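Local atomic coordinates of endonuclease V (Streptomyces avermitilis, PDB entry 3GOC), a protein that probably repairs deaminated DNA, using magnesium to nick the duplex at the second phosphodiester bond 3' to a deoxyinosine and leaving the lesion in place. Residues Y49-V61 against V70-F82. Numbering follows the deposited sequence.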
loop_
_atom_site.group_PDB
_atom_site.type_symbol
_atom_site.label_atom_id
_atom_site.label_comp_id
_atom_site.label_asym_id
_atom_site.label_seq_id
_atom_site.Cartn_x
_atom_site.Cartn_y
_atom_site.Cartn_z
ATOM N N TYR A 49 -11.149 -21.916 16.670
ATOM C CA TYR A 49 -11.736 -22.502 17.870
ATOM C C TYR A 49 -12.171 -23.931 17.609
ATOM O O TYR A 49 -12.732 -24.234 16.558
ATOM C CB TYR A 49 -12.964 -21.706 18.319
ATOM C CG TYR A 49 -12.650 -20.362 18.921
ATOM C CD1 TYR A 49 -12.505 -19.230 18.119
ATOM C CD2 TYR A 49 -12.477 -20.224 20.295
ATOM C CE1 TYR A 49 -12.191 -17.993 18.674
ATOM C CE2 TYR A 49 -12.166 -18.995 20.861
ATOM C CZ TYR A 49 -12.023 -17.886 20.048
ATOM O OH TYR A 49 -11.713 -16.671 20.609
ATOM N N ASP A 50 -11.912 -24.812 18.565
ATOM C CA ASP A 50 -12.326 -26.191 18.409
ATOM C C ASP A 50 -13.777 -26.303 18.871
ATOM O O ASP A 50 -14.175 -25.660 19.840
ATOM C CB ASP A 50 -11.447 -27.116 19.241
ATOM C CG ASP A 50 -11.578 -28.562 18.817
ATOM O OD1 ASP A 50 -12.328 -29.320 19.459
ATOM O OD2 ASP A 50 -10.936 -28.936 17.814
ATOM N N ASP A 51 -14.567 -27.122 18.184
ATOM C CA ASP A 51 -15.970 -27.287 18.552
ATOM C C ASP A 51 -16.212 -28.374 19.579
ATOM O O ASP A 51 -17.272 -28.406 20.198
ATOM C CB ASP A 51 -16.827 -27.598 17.322
ATOM C CG ASP A 51 -16.875 -26.454 16.338
ATOM O OD1 ASP A 51 -16.862 -25.289 16.776
ATOM O OD2 ASP A 51 -16.950 -26.727 15.124
ATOM N N GLU A 52 -15.244 -29.265 19.763
ATOM C CA GLU A 52 -15.406 -30.375 20.695
ATOM C C GLU A 52 -14.805 -30.149 22.068
ATOM O O GLU A 52 -15.288 -30.697 23.054
ATOM C CB GLU A 52 -14.830 -31.649 20.081
ATOM C CG GLU A 52 -15.613 -32.155 18.877
ATOM C CD GLU A 52 -17.053 -32.492 19.215
ATOM O OE1 GLU A 52 -17.264 -33.197 20.226
ATOM O OE2 GLU A 52 -17.959 -32.064 18.462
ATOM N N ARG A 53 -13.739 -29.363 22.132
ATOM C CA ARG A 53 -13.118 -29.057 23.413
ATOM C C ARG A 53 -12.924 -27.552 23.532
ATOM O O ARG A 53 -12.830 -26.852 22.524
ATOM C CB ARG A 53 -11.794 -29.814 23.570
ATOM C CG ARG A 53 -10.848 -29.745 22.397
ATOM C CD ARG A 53 -10.165 -31.100 22.229
ATOM N NE ARG A 53 -8.887 -31.008 21.530
ATOM C CZ ARG A 53 -7.753 -30.607 22.097
ATOM N NH1 ARG A 53 -7.735 -30.260 23.377
ATOM N NH2 ARG A 53 -6.637 -30.555 21.384
ATOM N N ASP A 54 -12.881 -27.061 24.767
ATOM C CA ASP A 54 -12.744 -25.631 25.032
ATOM C C ASP A 54 -11.325 -25.135 24.782
ATOM O O ASP A 54 -10.672 -24.607 25.683
ATOM C CB ASP A 54 -13.150 -25.331 26.481
ATOM C CG ASP A 54 -13.831 -23.983 26.632
ATOM O OD1 ASP A 54 -14.024 -23.537 27.785
ATOM O OD2 ASP A 54 -14.186 -23.372 25.603
ATOM N N VAL A 55 -10.860 -25.298 23.550
ATOM C CA VAL A 55 -9.515 -24.877 23.190
ATOM C C VAL A 55 -9.521 -23.945 21.981
ATOM O O VAL A 55 -10.404 -24.021 21.126
ATOM C CB VAL A 55 -8.628 -26.109 22.886
ATOM C CG1 VAL A 55 -7.232 -25.668 22.493
ATOM C CG2 VAL A 55 -8.571 -27.015 24.110
ATOM N N VAL A 56 -8.541 -23.048 21.934
ATOM C CA VAL A 56 -8.401 -22.116 20.829
ATOM C C VAL A 56 -6.944 -22.150 20.388
ATOM O O VAL A 56 -6.038 -22.270 21.213
ATOM C CB VAL A 56 -8.836 -20.668 21.236
ATOM C CG1 VAL A 56 -8.039 -20.183 22.440
ATOM C CG2 VAL A 56 -8.672 -19.722 20.050
ATOM N N VAL A 57 -6.725 -22.093 19.081
ATOM C CA VAL A 57 -5.375 -22.123 18.538
ATOM C C VAL A 57 -5.103 -20.837 17.783
ATOM O O VAL A 57 -5.884 -20.435 16.921
ATOM C CB VAL A 57 -5.183 -23.321 17.582
ATOM C CG1 VAL A 57 -3.835 -23.215 16.879
ATOM C CG2 VAL A 57 -5.257 -24.624 18.372
ATOM N N ALA A 58 -3.998 -20.187 18.123
ATOM C CA ALA A 58 -3.624 -18.940 17.477
ATOM C C ALA A 58 -2.402 -19.130 16.603
ATOM O O ALA A 58 -1.546 -19.970 16.886
ATOM C CB ALA A 58 -3.340 -17.879 18.521
ATOM N N ALA A 59 -2.339 -18.357 15.527
ATOM C CA ALA A 59 -1.201 -18.408 14.628
ATOM C C ALA A 59 -0.738 -16.994 14.333
ATOM O O ALA A 59 -1.538 -16.063 14.260
ATOM C CB ALA A 59 -1.572 -19.110 13.322
ATOM N N ALA A 60 0.571 -16.841 14.193
ATOM C CA ALA A 60 1.159 -15.557 13.852
ATOM C C ALA A 60 2.098 -15.860 12.695
ATOM O O ALA A 60 2.955 -16.737 12.797
ATOM C CB ALA A 60 1.937 -14.988 15.031
ATOM N N VAL A 61 1.911 -15.160 11.584
ATOM C CA VAL A 61 2.755 -15.360 10.416
ATOM C C VAL A 61 3.385 -14.036 10.033
ATOM O O VAL A 61 2.688 -13.077 9.708
ATOM C CB VAL A 61 1.951 -15.905 9.222
ATOM C CG1 VAL A 61 2.876 -16.097 8.025
ATOM C CG2 VAL A 61 1.295 -17.230 9.593
ATOM N N VAL A 70 7.067 -15.210 3.369
ATOM C CA VAL A 70 6.977 -15.587 4.771
ATOM C C VAL A 70 8.391 -15.691 5.328
ATOM O O VAL A 70 9.260 -16.324 4.725
ATOM C CB VAL A 70 6.267 -16.946 4.940
ATOM C CG1 VAL A 70 6.277 -17.366 6.407
ATOM C CG2 VAL A 70 4.843 -16.848 4.429
ATOM N N VAL A 71 8.631 -15.051 6.467
ATOM C CA VAL A 71 9.949 -15.109 7.083
ATOM C C VAL A 71 9.938 -15.816 8.433
ATOM O O VAL A 71 10.985 -16.224 8.928
ATOM C CB VAL A 71 10.567 -13.702 7.249
ATOM C CG1 VAL A 71 10.773 -13.069 5.881
ATOM C CG2 VAL A 71 9.677 -12.831 8.109
ATOM N N ALA A 72 8.755 -15.977 9.025
ATOM C CA ALA A 72 8.640 -16.650 10.317
ATOM C C ALA A 72 7.186 -16.949 10.640
ATOM O O ALA A 72 6.285 -16.279 10.144
ATOM C CB ALA A 72 9.241 -15.776 11.409
ATOM N N GLU A 73 6.958 -17.961 11.468
ATOM C CA GLU A 73 5.601 -18.314 11.867
ATOM C C GLU A 73 5.624 -19.060 13.190
ATOM O O GLU A 73 6.633 -19.660 13.555
ATOM C CB GLU A 73 4.928 -19.175 10.795
ATOM C CG GLU A 73 5.632 -20.482 10.507
ATOM C CD GLU A 73 4.959 -21.272 9.397
ATOM O OE1 GLU A 73 4.721 -20.693 8.315
ATOM O OE2 GLU A 73 4.670 -22.469 9.608
ATOM N N ALA A 74 4.510 -19.006 13.913
ATOM C CA ALA A 74 4.408 -19.683 15.198
ATOM C C ALA A 74 2.945 -19.869 15.559
ATOM O O ALA A 74 2.091 -19.110 15.112
ATOM C CB ALA A 74 5.110 -18.867 16.279
ATOM N N THR A 75 2.656 -20.893 16.352
ATOM C CA THR A 75 1.293 -21.141 16.795
ATOM C C THR A 75 1.313 -21.446 18.284
ATOM O O THR A 75 2.366 -21.723 18.865
ATOM C CB THR A 75 0.641 -22.339 16.059
ATOM O OG1 THR A 75 1.417 -23.523 16.285
ATOM C CG2 THR A 75 0.539 -22.066 14.572
ATOM N N ALA A 76 0.141 -21.381 18.899
ATOM C CA ALA A 76 0.003 -21.673 20.316
ATOM C C ALA A 76 -1.383 -22.257 20.541
ATOM O O ALA A 76 -2.332 -21.909 19.840
ATOM C CB ALA A 76 0.175 -20.404 21.139
ATOM N N VAL A 77 -1.483 -23.160 21.507
ATOM C CA VAL A 77 -2.747 -23.794 21.846
ATOM C C VAL A 77 -3.121 -23.301 23.234
ATOM O O VAL A 77 -2.283 -23.305 24.134
ATOM C CB VAL A 77 -2.608 -25.326 21.880
ATOM C CG1 VAL A 77 -3.916 -25.951 22.317
ATOM C CG2 VAL A 77 -2.209 -25.841 20.501
ATOM N N GLY A 78 -4.361 -22.860 23.413
ATOM C CA GLY A 78 -4.752 -22.371 24.721
ATOM C C GLY A 78 -6.154 -22.739 25.162
ATOM O O GLY A 78 -6.976 -23.180 24.363
ATOM N N GLU A 79 -6.409 -22.578 26.454
ATOM C CA GLU A 79 -7.728 -22.837 27.012
ATOM C C GLU A 79 -8.551 -21.583 26.728
ATOM O O GLU A 79 -8.075 -20.469 26.952
ATOM C CB GLU A 79 -7.635 -23.040 28.526
ATOM C CG GLU A 79 -6.961 -24.332 28.959
ATOM C CD GLU A 79 -6.748 -24.387 30.460
ATOM O OE1 GLU A 79 -7.621 -23.882 31.198
ATOM O OE2 GLU A 79 -5.723 -24.949 30.906
ATOM N N VAL A 80 -9.768 -21.754 26.218
ATOM C CA VAL A 80 -10.617 -20.599 25.957
ATOM C C VAL A 80 -10.763 -19.900 27.305
ATOM O O VAL A 80 -11.200 -20.499 28.292
ATOM C CB VAL A 80 -11.975 -21.032 25.387
ATOM C CG1 VAL A 80 -12.912 -19.835 25.295
ATOM C CG2 VAL A 80 -11.763 -21.642 24.010
ATOM N N SER A 81 -10.385 -18.627 27.342
ATOM C CA SER A 81 -10.372 -17.869 28.589
ATOM C C SER A 81 -11.566 -17.011 28.990
ATOM O O SER A 81 -11.479 -16.244 29.951
ATOM C CB SER A 81 -9.109 -17.010 28.623
ATOM O OG SER A 81 -8.950 -16.312 27.402
ATOM N N PHE A 82 -12.678 -17.137 28.280
ATOM C CA PHE A 82 -13.865 -16.366 28.615
ATOM C C PHE A 82 -15.063 -16.973 27.901
ATOM O O PHE A 82 -14.926 -17.556 26.828
ATOM C CB PHE A 82 -13.698 -14.906 28.163
ATOM C CG PHE A 82 -14.568 -13.933 28.911
ATOM C CD1 PHE A 82 -14.268 -13.582 30.224
ATOM C CD2 PHE A 82 -15.697 -13.381 28.310
ATOM C CE1 PHE A 82 -15.079 -12.702 30.927
ATOM C CE2 PHE A 82 -16.515 -12.499 29.005
ATOM C CZ PHE A 82 -16.206 -12.157 30.319
HETATM O O HOH W 1 -11.659 -23.026 29.307
#
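V56 and G78, A58 and A76, and A60 and A74 form the hydrogen-bonded pairs of an antiparallel sheet, each joined by two backbone N-H to O=C bonds; G78 N to V56 O measures 2.8 Å. One further bond follows beyond the strand end, where V80 N donates to D54 O at 3.0 Å; it is almost straight at the hydrogen (176°), although the N lies well above the carbonyl plane. CA atoms of the non-hydrogen-bonded residues V55, V57, A59, E73 and T75 reach carbonyls of the adjoining hydrogen-bonded pairs, T75 CA to A58 O at 3.1 Å.

V80 points toward 49-61, its CB 3.2 Å from D54 OD2. Its CG2, anti to the carbonyl carbon, reaches the Y49 ring edge near the ring plane (4.0 Å to CD2) and also lies near V56 CB, so one methyl touches both residues. V56 CG2 rests over one ring face. G78 adds no side chain beside V56, whose CG1 approaches G78 O.

On the face of V57, A59, V61, E73, T75 and V77, V77 CG2 meets V57 CG2 at 3.9 Å, and T75 packs its methyl CG2 against A59 CB (3.8 Å). At the hairpin's end V55 CG1 meets V77 CG1, a tight 3.3 Å. Small A58 and A76 suit the opposite face, where helix 94-102 packs: T96 touches A58 and V56, A99 touches A76.

A water donates to both D54 OD1 and V80 O, joining carboxylate to carbonyl.

Y49 OH is held by E93. Strand 55-64 also pairs with strand 41-49, which carries the magnesium ligand D46 next to A59. This is the antiparallel β-hairpin at one edge of the RNase H-like mixed sheet of endonuclease V.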